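PDB 6SJ9: proteasome accessory factor B/C (PafBC) from Paenarthrobacter aurescens, which regulates transcription in the bacterial DNA damage response, probably binding DNA through its winged helix-turn-helix parts. Local coordinates for residues 13-17 with 470-474; 58-64 with 77-83; 87-93 with 421-427. One frame throughout, in Å; residues are numbered along the deposited sequence.

Contact 1: residues 13-17 with 470-474; sequences LALLN and GEAAR. With K (potassium ion), chain C.
CD1 of Leu13 lies over one face of the Arg474 guanidinium, offset toward its rim and 3.8 Å from NH2. The Glu471 carboxylate sits at the edge of the same group, in its plane, and Asn17 ND2 is near that plane too. Arg474 grips Glu471 side-on. Its NE reaches OE2 at 2.9 Å, and its NH2 reaches OE1 at 2.8 Å, where the syn lone pair is used. A bend at chi3 (-50°) turns the flat end of the arginine back to the residue three places earlier. Asn17 then joins from helix 2-17. Its ND2 donates to Glu471 OE1 over 3.0 Å, nearly in the plane of its own amide, but it meets the oxygen from above the carboxylate plane. Amide and carboxylate are turned 60° apart. A water links the same two residues a second time: it donates to Asn17 OD1 and accepts from the backbone N of Glu471. With an alanine in place of Asn17, Glu471 OE1 would probably lose its donor from helix 2-17, and the water would lose its acceptor there. Leu13 CD2 also packs on the carbonyl of Gly470, 3.5 Å from its O. Gly470 has positive phi and makes the turn from helix 457-469 to helix 472-476. The contact therefore joins the C-terminal end of an N-terminal helix to a helix-to-helix corner far along the chain. Leu16 O, in the last turn of helix 2-17, binds the potassium ion at 2.6 Å. Thr18, Ile81, Lys83 and Ser85 complete that site. Two donors on Glu471 OE1, one charged and one neutral, would tend to stabilise the ionised carboxylate, and they tie the salt bridge of one segment to the amide of the other.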
ATOM      1  N   LEU A  13      13.461   4.439  23.199  1.00 46.90           N
ATOM      2  CA  LEU A  13      14.468   3.461  22.769  1.00 48.51           C
ATOM      3  C   LEU A  13      15.511   3.209  23.850  1.00 47.48           C
ATOM      4  O   LEU A  13      15.895   2.067  24.077  1.00 47.03           O
ATOM      5  CB  LEU A  13      15.153   3.924  21.488  1.00 47.07           C
ATOM      6  CG  LEU A  13      14.140   3.909  20.354  1.00 47.53           C
ATOM      7  CD1 LEU A  13      14.723   4.527  19.132  1.00 49.17           C
ATOM      8  CD2 LEU A  13      13.721   2.466  20.093  1.00 43.05           C
ATOM      9  N   ALA A  14      15.929   4.254  24.564  1.00 48.69           N
ATOM     10  CA  ALA A  14      16.921   4.088  25.624  1.00 47.99           C
ATOM     11  C   ALA A  14      16.413   3.174  26.728  1.00 49.28           C
ATOM     12  O   ALA A  14      17.166   2.361  27.284  1.00 50.98           O
ATOM     13  CB  ALA A  14      17.282   5.463  26.209  1.00 49.09           C
ATOM     14  N   LEU A  15      15.136   3.313  27.087  1.00 49.25           N
ATOM     15  CA  LEU A  15      14.604   2.474  28.146  1.00 51.67           C
ATOM     16  C   LEU A  15      14.337   1.063  27.668  1.00 50.45           C
ATOM     17  O   LEU A  15      14.471   0.111  28.455  1.00 51.78           O
ATOM     18  CB  LEU A  15      13.315   3.102  28.678  1.00 56.84           C
ATOM     19  CG  LEU A  15      13.450   4.516  29.226  1.00 58.28           C
ATOM     20  CD1 LEU A  15      12.100   4.996  29.696  1.00 62.01           C
ATOM     21  CD2 LEU A  15      14.469   4.522  30.356  1.00 60.92           C
ATOM     22  N   LEU A  16      14.026   0.910  26.378  1.00 47.10           N
ATOM     23  CA  LEU A  16      13.810  -0.410  25.801  1.00 48.25           C
ATOM     24  C   LEU A  16      15.121  -1.170  25.730  1.00 52.63           C
ATOM     25  O   LEU A  16      15.167  -2.382  25.989  1.00 53.44           O
ATOM     26  CB  LEU A  16      13.178  -0.251  24.414  1.00 47.08           C
ATOM     27  CG  LEU A  16      11.929  -1.016  23.999  1.00 50.18           C
ATOM     28  CD1 LEU A  16      10.892  -1.195  25.090  1.00 51.62           C
ATOM     29  CD2 LEU A  16      11.282  -0.371  22.777  1.00 46.16           C
ATOM     30  N   ASN A  17      16.205  -0.469  25.384  1.00 51.78           N
ATOM     31  CA  ASN A  17      17.479  -1.150  25.176  1.00 58.58           C
ATOM     32  C   ASN A  17      18.001  -1.772  26.458  1.00 65.19           C
ATOM     33  O   ASN A  17      18.449  -2.923  26.453  1.00 74.86           O
ATOM     34  CB  ASN A  17      18.484  -0.198  24.551  1.00 62.56           C
ATOM     35  CG  ASN A  17      18.164   0.043  23.113  1.00 63.68           C
ATOM     36  OD1 ASN A  17      17.601  -0.834  22.459  1.00 64.36           O
ATOM     37  ND2 ASN A  17      18.460   1.232  22.614  1.00 65.89           N
ATOM     38  N   GLY A 470      11.880  -1.644  18.158  1.00 51.02           N
ATOM     39  CA  GLY A 470      13.092  -1.481  18.959  1.00 50.03           C
ATOM     40  C   GLY A 470      14.149  -0.623  18.266  1.00 47.91           C
ATOM     41  O   GLY A 470      13.860   0.237  17.425  1.00 47.57           O
ATOM     42  N   GLU A 471      15.417  -0.920  18.563  1.00 50.77           N
ATOM     43  CA  GLU A 471      16.518  -0.076  18.079  1.00 55.49           C
ATOM     44  C   GLU A 471      16.545   0.032  16.551  1.00 52.77           C
ATOM     45  O   GLU A 471      17.034   1.034  16.027  1.00 56.74           O
ATOM     46  CB  GLU A 471      17.851  -0.635  18.628  1.00 62.63           C
ATOM     47  CG  GLU A 471      19.150   0.169  18.351  1.00 68.42           C
ATOM     48  CD  GLU A 471      19.165   1.618  18.846  1.00 69.55           C
ATOM     49  OE1 GLU A 471      18.374   2.001  19.740  1.00 68.20           O
ATOM     50  OE2 GLU A 471      19.996   2.383  18.310  1.00 69.48           O
ATOM     51  N   ALA A 472      15.994  -0.949  15.830  1.00 49.19           N
ATOM     52  CA  ALA A 472      15.855  -0.856  14.381  1.00 51.22           C
ATOM     53  C   ALA A 472      15.023   0.358  13.954  1.00 53.39           C
ATOM     54  O   ALA A 472      15.135   0.804  12.809  1.00 51.76           O
ATOM     55  CB  ALA A 472      15.209  -2.128  13.840  1.00 51.84           C
ATOM     56  N   ALA A 473      14.202   0.906  14.850  1.00 51.45           N
ATOM     57  CA  ALA A 473      13.440   2.107  14.534  1.00 48.14           C
ATOM     58  C   ALA A 473      14.346   3.290  14.231  1.00 47.69           C
ATOM     59  O   ALA A 473      13.940   4.219  13.527  1.00 46.97           O
ATOM     60  CB  ALA A 473      12.519   2.475  15.703  1.00 45.36           C
ATOM     61  N   ARG A 474      15.534   3.331  14.822  1.00 51.94           N
ATOM     62  CA  ARG A 474      16.362   4.528  14.661  1.00 57.39           C
ATOM     63  C   ARG A 474      16.724   4.742  13.200  1.00 57.65           C
ATOM     64  O   ARG A 474      16.624   5.858  12.684  1.00 64.21           O
ATOM     65  CB  ARG A 474      17.612   4.454  15.540  1.00 61.50           C
ATOM     66  CG  ARG A 474      18.144   5.870  15.844  1.00 65.86           C
ATOM     67  CD  ARG A 474      19.342   5.875  16.807  1.00 68.00           C
ATOM     68  NE  ARG A 474      19.112   5.080  18.010  1.00 66.19           N
ATOM     69  CZ  ARG A 474      18.551   5.540  19.127  1.00 65.85           C
ATOM     70  NH1 ARG A 474      18.156   6.806  19.218  1.00 64.25           N
ATOM     71  NH2 ARG A 474      18.385   4.726  20.161  1.00 64.52           N
TER
HETATM   72  K     K C 701      14.287  -3.442  28.196  1.00 52.89           K
HETATM   73  O   HOH W   1      15.741  -2.320  21.128  1.00 57.01           O

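Contact 2: residues 58-64 with 77-83; sequences FEIETLM and ARYRIGK. With K (potassium ion), chain C.
Phe58 begins the contact, with its CB 4.3 Å from Ile81 CD1. It leads into an antiparallel beta hairpin, consistent with the wing of an N-terminal winged helix-turn-helix. Part of the connecting loop is not modelled. Ile60 bridges two partners on the second segment. Its CG1 meets Ile81 CG1, while its CG2 reaches Tyr79 CD1 at 3.9 Å. Leu15 of helix 2-17 packs on both isoleucines. Glu61 pairs with Arg80 through two backbone bonds. In both residues CG stands between the backbone N and the carbonyl carbon (chi1 73° and 81°), which sends the two side chains off alongside each other. They form a salt bridge, but OE2 and NE are modelled too close, so its exact geometry is doubtful. Past Arg80 the second segment turns at Gly82, and Ile81 O and Lys83 O bind the potassium ion at 2.7 and 2.9 Å. Thr62 faces the other way, beside the Tyr79 ring, with its CG2 3.8 Å from Ala77 CB. Leu63 returns to the Glu61 side, and its CD1 lies over one face of the Arg80 guanidinium. The backbone N of Leu63 bonds to Arg78 O almost straight, at 2.7 Å and 179°.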
ATOM      1  N   PHE A  58       3.074   2.745  27.009  1.00 55.31           N
ATOM      2  CA  PHE A  58       4.368   2.264  27.485  1.00 54.56           C
ATOM      3  C   PHE A  58       4.496   2.527  28.980  1.00 64.14           C
ATOM      4  O   PHE A  58       4.450   3.680  29.418  1.00 69.14           O
ATOM      5  CB  PHE A  58       5.525   2.922  26.742  1.00 48.30           C
ATOM      6  CG  PHE A  58       5.500   2.661  25.274  1.00 50.69           C
ATOM      7  CD1 PHE A  58       5.837   1.416  24.788  1.00 49.35           C
ATOM      8  CD2 PHE A  58       5.133   3.664  24.375  1.00 47.89           C
ATOM      9  CE1 PHE A  58       5.763   1.148  23.420  1.00 50.45           C
ATOM     10  CE2 PHE A  58       5.084   3.407  23.005  1.00 45.92           C
ATOM     11  CZ  PHE A  58       5.394   2.154  22.533  1.00 46.85           C
ATOM     12  N   GLU A  59       4.625   1.473  29.766  1.00 67.38           N
ATOM     13  CA  GLU A  59       4.770   1.627  31.209  1.00 73.47           C
ATOM     14  C   GLU A  59       6.248   1.545  31.585  1.00 67.94           C
ATOM     15  O   GLU A  59       6.910   0.519  31.375  1.00 64.07           O
ATOM     16  CB  GLU A  59       3.946   0.608  31.998  1.00 86.32           C
ATOM     17  CG  GLU A  59       3.955  -0.853  31.509  1.00 95.27           C
ATOM     18  CD  GLU A  59       3.075  -1.784  32.398  1.00104.53           C
ATOM     19  OE1 GLU A  59       2.956  -1.500  33.622  1.00106.63           O
ATOM     20  OE2 GLU A  59       2.503  -2.782  31.881  1.00106.66           O
ATOM     21  N   ILE A  60       6.764   2.666  32.070  1.00 65.59           N
ATOM     22  CA  ILE A  60       8.133   2.769  32.541  1.00 69.60           C
ATOM     23  C   ILE A  60       8.226   2.149  33.929  1.00 75.91           C
ATOM     24  O   ILE A  60       7.601   2.631  34.876  1.00 81.49           O
ATOM     25  CB  ILE A  60       8.577   4.233  32.562  1.00 68.42           C
ATOM     26  CG1 ILE A  60       8.452   4.813  31.149  1.00 67.13           C
ATOM     27  CG2 ILE A  60       9.992   4.355  33.184  1.00 63.32           C
ATOM     28  CD1 ILE A  60       8.737   6.260  31.088  1.00 67.73           C
ATOM     29  N   GLU A  61       9.007   1.090  34.063  1.00 75.58           N
ATOM     30  CA  GLU A  61       9.207   0.498  35.371  1.00 75.17           C
ATOM     31  C   GLU A  61      10.382   1.180  36.057  1.00 75.54           C
ATOM     32  O   GLU A  61      11.393   1.532  35.433  1.00 71.43           O
ATOM     33  CB  GLU A  61       9.380  -1.021  35.331  1.00 76.23           C
ATOM     34  CG  GLU A  61      10.652  -1.588  34.809  1.00 80.51           C
ATOM     35  CD  GLU A  61      10.791  -3.085  35.155  1.00 86.22           C
ATOM     36  OE1 GLU A  61      10.504  -3.488  36.305  1.00 89.78           O
ATOM     37  OE2 GLU A  61      11.194  -3.862  34.271  1.00 87.21           O
ATOM     38  N   THR A  62      10.209   1.403  37.345  1.00 80.32           N
ATOM     39  CA  THR A  62      11.221   1.975  38.212  1.00 84.63           C
ATOM     40  C   THR A  62      11.752   0.862  39.096  1.00 90.31           C
ATOM     41  O   THR A  62      10.973   0.138  39.720  1.00 92.83           O
ATOM     42  CB  THR A  62      10.656   3.108  39.059  1.00 85.57           C
ATOM     43  OG1 THR A  62      10.151   4.128  38.198  1.00 82.55           O
ATOM     44  CG2 THR A  62      11.751   3.679  39.964  1.00 87.60           C
ATOM     45  N   LEU A  63      13.071   0.700  39.099  1.00 95.94           N
ATOM     46  CA  LEU A  63      13.756  -0.267  39.947  1.00106.38           C
ATOM     47  C   LEU A  63      14.645   0.554  40.862  1.00117.93           C
ATOM     48  O   LEU A  63      15.453   1.353  40.377  1.00117.12           O
ATOM     49  CB  LEU A  63      14.639  -1.192  39.103  1.00101.54           C
ATOM     50  CG  LEU A  63      14.091  -1.872  37.841  1.00 98.81           C
ATOM     51  CD1 LEU A  63      15.199  -2.644  37.136  1.00 96.61           C
ATOM     52  CD2 LEU A  63      12.882  -2.757  38.096  1.00100.65           C
HETATM   53  N   MSE A  64      14.479   0.392  42.174  1.00131.84           N
HETATM   54  CA  MSE A  64      15.302   1.170  43.104  1.00143.06           C
HETATM   55  C   MSE A  64      15.550   0.494  44.449  1.00143.06           C
HETATM   56  O   MSE A  64      14.808  -0.408  44.843  1.00145.11           O
HETATM   57  CB  MSE A  64      14.670   2.548  43.342  1.00158.97           C
HETATM   58  CG  MSE A  64      13.519   2.559  44.339  1.00174.14           C
HETATM   59 SE   MSE A  64      12.837   4.361  44.705  1.00184.70          SE
HETATM   60  CE  MSE A  64      11.973   4.036  46.431  1.00194.96           C
ATOM     61  N   ALA A  77      17.230   5.666  41.598  1.00127.21           N
ATOM     62  CA  ALA A  77      16.320   4.851  40.810  1.00112.28           C
ATOM     63  C   ALA A  77      16.866   4.592  39.411  1.00 96.34           C
ATOM     64  O   ALA A  77      17.579   5.415  38.829  1.00 91.96           O
ATOM     65  CB  ALA A  77      14.949   5.518  40.707  1.00104.30           C
ATOM     66  N   ARG A  78      16.540   3.407  38.897  1.00 83.63           N
ATOM     67  CA  ARG A  78      16.837   2.982  37.534  1.00 78.82           C
ATOM     68  C   ARG A  78      15.517   2.694  36.806  1.00 73.04           C
ATOM     69  O   ARG A  78      14.548   2.233  37.421  1.00 73.87           O
ATOM     70  CB  ARG A  78      17.792   1.791  37.542  1.00 84.18           C
ATOM     71  CG  ARG A  78      18.995   2.065  38.455  1.00 91.84           C
ATOM     72  CD  ARG A  78      19.731   0.813  38.874  1.00 98.68           C
ATOM     73  NE  ARG A  78      20.389   0.191  37.723  1.00101.04           N
ATOM     74  CZ  ARG A  78      21.650   0.425  37.356  1.00102.36           C
ATOM     75  NH1 ARG A  78      22.414   1.270  38.046  1.00101.84           N
ATOM     76  NH2 ARG A  78      22.146  -0.191  36.287  1.00102.50           N
ATOM     77  N   TYR A  79      15.457   3.016  35.513  1.00 65.62           N
ATOM     78  CA  TYR A  79      14.222   2.932  34.733  1.00 64.90           C
ATOM     79  C   TYR A  79      14.387   2.053  33.500  1.00 62.90           C
ATOM     80  O   TYR A  79      15.462   2.010  32.900  1.00 65.94           O
ATOM     81  CB  TYR A  79      13.759   4.309  34.265  1.00 58.58           C
ATOM     82  CG  TYR A  79      13.577   5.328  35.352  1.00 61.03           C
ATOM     83  CD1 TYR A  79      12.384   5.408  36.065  1.00 61.85           C
ATOM     84  CD2 TYR A  79      14.597   6.218  35.673  1.00 61.43           C
ATOM     85  CE1 TYR A  79      12.207   6.358  37.048  1.00 64.86           C
ATOM     86  CE2 TYR A  79      14.426   7.173  36.689  1.00 66.37           C
ATOM     87  CZ  TYR A  79      13.226   7.238  37.362  1.00 69.97           C
ATOM     88  OH  TYR A  79      13.042   8.179  38.371  1.00 78.44           O
ATOM     89  N   ARG A  80      13.319   1.348  33.126  1.00 60.04           N
ATOM     90  CA  ARG A  80      13.365   0.544  31.907  1.00 60.98           C
ATOM     91  C   ARG A  80      11.957   0.266  31.413  1.00 58.65           C
ATOM     92  O   ARG A  80      10.972   0.391  32.147  1.00 55.97           O
ATOM     93  CB  ARG A  80      14.108  -0.775  32.100  1.00 66.66           C
ATOM     94  CG  ARG A  80      13.308  -1.848  32.722  1.00 71.34           C
ATOM     95  CD  ARG A  80      14.150  -3.108  32.916  1.00 75.00           C
ATOM     96  NE  ARG A  80      13.399  -4.105  33.683  1.00 79.37           N
ATOM     97  CZ  ARG A  80      13.835  -5.328  33.978  1.00 83.75           C
ATOM     98  NH1 ARG A  80      15.039  -5.728  33.572  1.00 83.08           N
ATOM     99  NH2 ARG A  80      13.062  -6.145  34.691  1.00 87.84           N
ATOM    100  N   ILE A  81      11.882  -0.079  30.145  1.00 52.74           N
ATOM    101  CA  ILE A  81      10.653  -0.469  29.484  1.00 57.42           C
ATOM    102  C   ILE A  81      10.862  -1.843  28.852  1.00 58.04           C
ATOM    103  O   ILE A  81      11.935  -2.128  28.306  1.00 57.33           O
ATOM    104  CB  ILE A  81      10.259   0.558  28.387  1.00 58.97           C
ATOM    105  CG1 ILE A  81       9.956   1.935  28.967  1.00 50.45           C
ATOM    106  CG2 ILE A  81       9.042   0.064  27.624  1.00 60.81           C
ATOM    107  CD1 ILE A  81       9.643   2.983  27.893  1.00 52.74           C
ATOM    108  N   GLY A  82       9.828  -2.679  28.901  1.00 59.01           N
ATOM    109  CA  GLY A  82       9.884  -3.985  28.297  1.00 60.71           C
ATOM    110  C   GLY A  82      10.594  -5.029  29.115  1.00 64.68           C
ATOM    111  O   GLY A  82      10.830  -6.127  28.607  1.00 65.18           O
ATOM    112  N   LYS A  83      10.997  -4.700  30.339  1.00 69.85           N
ATOM    113  CA  LYS A  83      11.621  -5.647  31.259  1.00 76.24           C
ATOM    114  C   LYS A  83      12.886  -6.182  30.598  1.00 76.67           C
ATOM    115  O   LYS A  83      13.750  -5.364  30.245  1.00 73.37           O
ATOM    116  CB  LYS A  83      10.587  -6.683  31.706  1.00 84.14           C
ATOM    117  CG  LYS A  83       9.387  -6.059  32.465  1.00 87.23           C
ATOM    118  CD  LYS A  83       8.328  -7.087  32.859  1.00 92.05           C
ATOM    119  CE  LYS A  83       8.842  -7.929  34.032  1.00101.42           C
ATOM    120  NZ  LYS A  83       8.075  -9.191  34.247  1.00105.75           N
TER
HETATM  121  K     K C 701      14.287  -3.442  28.196  1.00 52.89           K

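Contact 3: residues 87-93 with 421-427; sequences RLPDVSL and RPVRFSE
Strands 90-93 and 421-424 run antiparallel as a two-stranded sheet, with Val91 and Val423 joined by two backbone bonds and Phe425 N adding a third to Pro89 O. The sheet joins the chain just after the first hairpin to the PafC helix-turn-helix region. Asp90 and Arg424 extend side by side from one face. Arg424 has CG anti to the backbone N (chi1 176°) and bends at chi3 (-54°), which carries its NE to the syn lone pair of Asp90 OD2, 2.8 Å away. NH1 adds weak bonds to both oxygens. The two planes are turned 42° apart. On the other face Val91 CG2 meets the edge of the Phe425 ring, 4.0 Å from CE2. Leu465 of helix 457-469 and Leu101 of helix 95-118 also pack on the Phe425 side chain. Arg87, in the loop before strand 90-93, slants across Glu427, with CD 3.7 Å from Glu427 CB. The backbone N of Glu427 lies over one guanidinium face. Ser426 is the N-cap of helix 427-441. Arg87 NH1 donates to Phe425 O at 2.9 Å and also to Ala468 O. One charged nitrogen thus serves two backbone carbonyls, linking the end of strand 421-424 to the C-terminal end of helix 457-469.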
ATOM      1  N   ARG A  87      12.076  -4.982  22.593  1.00 51.29           N
ATOM      2  CA  ARG A  87      10.957  -4.647  21.709  1.00 54.82           C
ATOM      3  C   ARG A  87       9.653  -4.806  22.477  1.00 55.11           C
ATOM      4  O   ARG A  87       9.607  -5.520  23.470  1.00 55.44           O
ATOM      5  CB  ARG A  87      10.811  -5.578  20.470  1.00 55.87           C
ATOM      6  CG  ARG A  87      11.854  -5.530  19.463  1.00 56.94           C
ATOM      7  CD  ARG A  87      11.373  -6.100  18.119  1.00 61.85           C
ATOM      8  NE  ARG A  87      10.758  -7.436  18.122  1.00 61.30           N
ATOM      9  CZ  ARG A  87       9.497  -7.724  17.777  1.00 56.81           C
ATOM     10  NH1 ARG A  87       8.607  -6.788  17.393  1.00 49.57           N
ATOM     11  NH2 ARG A  87       9.119  -8.986  17.795  1.00 55.66           N
ATOM     12  N   LEU A  88       8.606  -4.085  22.049  1.00 53.58           N
ATOM     13  CA  LEU A  88       7.230  -4.344  22.495  1.00 53.80           C
ATOM     14  C   LEU A  88       6.380  -4.664  21.265  1.00 52.70           C
ATOM     15  O   LEU A  88       5.782  -3.768  20.654  1.00 53.79           O
ATOM     16  CB  LEU A  88       6.696  -3.145  23.271  1.00 53.18           C
ATOM     17  CG  LEU A  88       7.332  -3.094  24.677  1.00 55.52           C
ATOM     18  CD1 LEU A  88       7.052  -1.766  25.315  1.00 54.56           C
ATOM     19  CD2 LEU A  88       6.853  -4.212  25.620  1.00 57.21           C
ATOM     20  N   PRO A  89       6.263  -5.937  20.889  1.00 52.69           N
ATOM     21  CA  PRO A  89       5.605  -6.281  19.612  1.00 49.15           C
ATOM     22  C   PRO A  89       4.122  -5.976  19.568  1.00 49.46           C
ATOM     23  O   PRO A  89       3.557  -5.855  18.450  1.00 48.08           O
ATOM     24  CB  PRO A  89       5.829  -7.804  19.498  1.00 49.89           C
ATOM     25  CG  PRO A  89       6.893  -8.113  20.459  1.00 53.03           C
ATOM     26  CD  PRO A  89       6.844  -7.107  21.557  1.00 52.21           C
ATOM     27  N   ASP A  90       3.469  -5.850  20.732  1.00 45.96           N
ATOM     28  CA  ASP A  90       2.008  -5.755  20.818  1.00 50.04           C
ATOM     29  C   ASP A  90       1.602  -4.305  21.036  1.00 48.74           C
ATOM     30  O   ASP A  90       2.084  -3.662  21.979  1.00 50.11           O
ATOM     31  CB  ASP A  90       1.452  -6.618  21.964  1.00 57.39           C
ATOM     32  CG  ASP A  90       1.810  -8.074  21.809  1.00 64.12           C
ATOM     33  OD1 ASP A  90       2.322  -8.671  22.778  1.00 72.78           O
ATOM     34  OD2 ASP A  90       1.601  -8.624  20.721  1.00 68.21           O
ATOM     35  N   VAL A  91       0.759  -3.777  20.148  1.00 49.43           N
ATOM     36  CA  VAL A  91       0.264  -2.407  20.261  1.00 48.54           C
ATOM     37  C   VAL A  91      -1.248  -2.432  20.072  1.00 50.24           C
ATOM     38  O   VAL A  91      -1.792  -3.296  19.382  1.00 52.58           O
ATOM     39  CB  VAL A  91       0.914  -1.425  19.237  1.00 45.84           C
ATOM     40  CG1 VAL A  91       2.465  -1.504  19.239  1.00 45.09           C
ATOM     41  CG2 VAL A  91       0.392  -1.651  17.842  1.00 44.84           C
ATOM     42  N   SER A  92      -1.934  -1.498  20.714  1.00 50.97           N
ATOM     43  CA  SER A  92      -3.363  -1.323  20.522  1.00 54.60           C
ATOM     44  C   SER A  92      -3.572  -0.078  19.708  1.00 50.74           C
ATOM     45  O   SER A  92      -3.120   0.999  20.103  1.00 51.73           O
ATOM     46  CB  SER A  92      -4.106  -1.194  21.839  1.00 57.61           C
ATOM     47  OG  SER A  92      -3.715  -2.258  22.652  1.00 61.45           O
ATOM     48  N   LEU A  93      -4.282  -0.213  18.600  1.00 48.03           N
ATOM     49  CA  LEU A  93      -4.417   0.882  17.661  1.00 47.37           C
ATOM     50  C   LEU A  93      -5.847   1.382  17.657  1.00 50.39           C
ATOM     51  O   LEU A  93      -6.781   0.587  17.706  1.00 50.22           O
ATOM     52  CB  LEU A  93      -4.010   0.435  16.246  1.00 51.40           C
ATOM     53  CG  LEU A  93      -2.531   0.058  16.103  1.00 53.65           C
ATOM     54  CD1 LEU A  93      -2.188  -0.328  14.673  1.00 53.02           C
ATOM     55  CD2 LEU A  93      -1.672   1.231  16.576  1.00 49.99           C
ATOM     56  N   ARG A 421      -8.117  -3.009  18.918  1.00111.95           N
ATOM     57  CA  ARG A 421      -7.679  -4.319  18.474  1.00111.15           C
ATOM     58  C   ARG A 421      -6.178  -4.445  18.686  1.00104.16           C
ATOM     59  O   ARG A 421      -5.419  -3.636  18.137  1.00103.26           O
ATOM     60  CB  ARG A 421      -8.068  -4.517  17.012  1.00114.52           C
ATOM     61  CG  ARG A 421      -9.201  -3.569  16.607  1.00117.71           C
ATOM     62  CD  ARG A 421      -9.914  -3.954  15.323  1.00120.27           C
ATOM     63  NE  ARG A 421     -10.588  -5.249  15.452  1.00124.37           N
ATOM     64  CZ  ARG A 421     -11.434  -5.758  14.557  1.00126.04           C
ATOM     65  NH1 ARG A 421     -11.974  -6.952  14.766  1.00127.96           N
ATOM     66  NH2 ARG A 421     -11.736  -5.080  13.451  1.00123.91           N
ATOM     67  N   PRO A 422      -5.706  -5.401  19.492  1.00 98.58           N
ATOM     68  CA  PRO A 422      -4.256  -5.520  19.650  1.00 89.59           C
ATOM     69  C   PRO A 422      -3.713  -6.149  18.387  1.00 80.74           C
ATOM     70  O   PRO A 422      -4.376  -6.945  17.716  1.00 83.35           O
ATOM     71  CB  PRO A 422      -4.092  -6.445  20.862  1.00 92.68           C
ATOM     72  CG  PRO A 422      -5.392  -6.325  21.598  1.00 95.92           C
ATOM     73  CD  PRO A 422      -6.435  -6.164  20.521  1.00 97.56           C
ATOM     74  N   VAL A 423      -2.534  -5.706  18.016  1.00 67.05           N
ATOM     75  CA  VAL A 423      -1.856  -6.219  16.853  1.00 61.76           C
ATOM     76  C   VAL A 423      -0.423  -6.512  17.246  1.00 60.55           C
ATOM     77  O   VAL A 423       0.173  -5.761  18.026  1.00 57.55           O
ATOM     78  CB  VAL A 423      -1.900  -5.184  15.697  1.00 61.33           C
ATOM     79  CG1 VAL A 423      -1.022  -5.646  14.529  1.00 59.05           C
ATOM     80  CG2 VAL A 423      -3.336  -4.886  15.281  1.00 60.82           C
ATOM     81  N   ARG A 424       0.110  -7.616  16.740  1.00 58.41           N
ATOM     82  CA  ARG A 424       1.485  -7.982  16.958  1.00 55.99           C
ATOM     83  C   ARG A 424       2.222  -7.681  15.670  1.00 55.09           C
ATOM     84  O   ARG A 424       1.739  -8.023  14.594  1.00 60.15           O
ATOM     85  CB  ARG A 424       1.623  -9.452  17.334  1.00 59.21           C
ATOM     86  CG  ARG A 424       3.069  -9.901  17.468  1.00 60.41           C
ATOM     87  CD  ARG A 424       3.201 -11.169  18.294  1.00 63.71           C
ATOM     88  NE  ARG A 424       2.552 -10.992  19.586  1.00 69.15           N
ATOM     89  CZ  ARG A 424       2.684 -11.838  20.620  1.00 75.37           C
ATOM     90  NH1 ARG A 424       2.047 -11.614  21.767  1.00 75.33           N
ATOM     91  NH2 ARG A 424       3.459 -12.909  20.511  1.00 77.65           N
ATOM     92  N   PHE A 425       3.370  -7.042  15.775  1.00 52.61           N
ATOM     93  CA  PHE A 425       4.254  -6.830  14.647  1.00 51.75           C
ATOM     94  C   PHE A 425       5.590  -7.457  14.976  1.00 48.88           C
ATOM     95  O   PHE A 425       6.105  -7.275  16.076  1.00 51.22           O
ATOM     96  CB  PHE A 425       4.452  -5.343  14.333  1.00 50.23           C
ATOM     97  CG  PHE A 425       3.204  -4.639  13.863  1.00 46.79           C
ATOM     98  CD1 PHE A 425       2.798  -4.712  12.538  1.00 45.79           C
ATOM     99  CD2 PHE A 425       2.450  -3.898  14.738  1.00 46.16           C
ATOM    100  CE1 PHE A 425       1.631  -4.038  12.086  1.00 42.21           C
ATOM    101  CE2 PHE A 425       1.300  -3.222  14.311  1.00 44.85           C
ATOM    102  CZ  PHE A 425       0.896  -3.286  12.992  1.00 45.52           C
ATOM    103  N   SER A 426       6.177  -8.143  14.011  1.00 49.23           N
ATOM    104  CA  SER A 426       7.579  -8.497  14.148  1.00 50.42           C
ATOM    105  C   SER A 426       8.458  -7.244  13.985  1.00 53.39           C
ATOM    106  O   SER A 426       8.011  -6.168  13.537  1.00 52.61           O
ATOM    107  CB  SER A 426       7.962  -9.521  13.082  1.00 55.72           C
ATOM    108  OG  SER A 426       7.731  -8.969  11.765  1.00 58.83           O
ATOM    109  N   GLU A 427       9.743  -7.415  14.297  1.00 46.68           N
ATOM    110  CA  GLU A 427      10.698  -6.342  14.108  1.00 50.42           C
ATOM    111  C   GLU A 427      10.682  -5.853  12.662  1.00 55.74           C
ATOM    112  O   GLU A 427      10.606  -4.646  12.406  1.00 53.40           O
ATOM    113  CB  GLU A 427      12.091  -6.805  14.534  1.00 49.97           C
ATOM    114  CG  GLU A 427      13.146  -5.707  14.389  1.00 54.06           C
ATOM    115  CD  GLU A 427      14.509  -6.098  14.932  1.00 60.59           C
ATOM    116  OE1 GLU A 427      14.617  -7.118  15.614  1.00 64.49           O
ATOM    117  OE2 GLU A 427      15.486  -5.382  14.678  1.00 63.66           O
TER

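Contact 1 closes a long loop of chain, and contacts 2 and 3 lie inside it one after the other. The centres of contacts 1 and 2 are about 14 Å apart, those of 1 and 3 about 15 Å, and those of 2 and 3 about 19 Å. Contacts 1 and 2 share the potassium site and meet where Leu15 O probably bonds to Ile81 N. Leu88 packs against Phe58 and Ile81 of contact 2 and Leu16 of contact 1. Contact 2 lies within what is probably an N-terminal winged-helix part. Contact 1 fastens helix 2-17 to the turn after helix 457-469. Contact 3 pairs strand 90-93 with strand 421-424, just before helix 427-441. Both bring distant regions of the chain together.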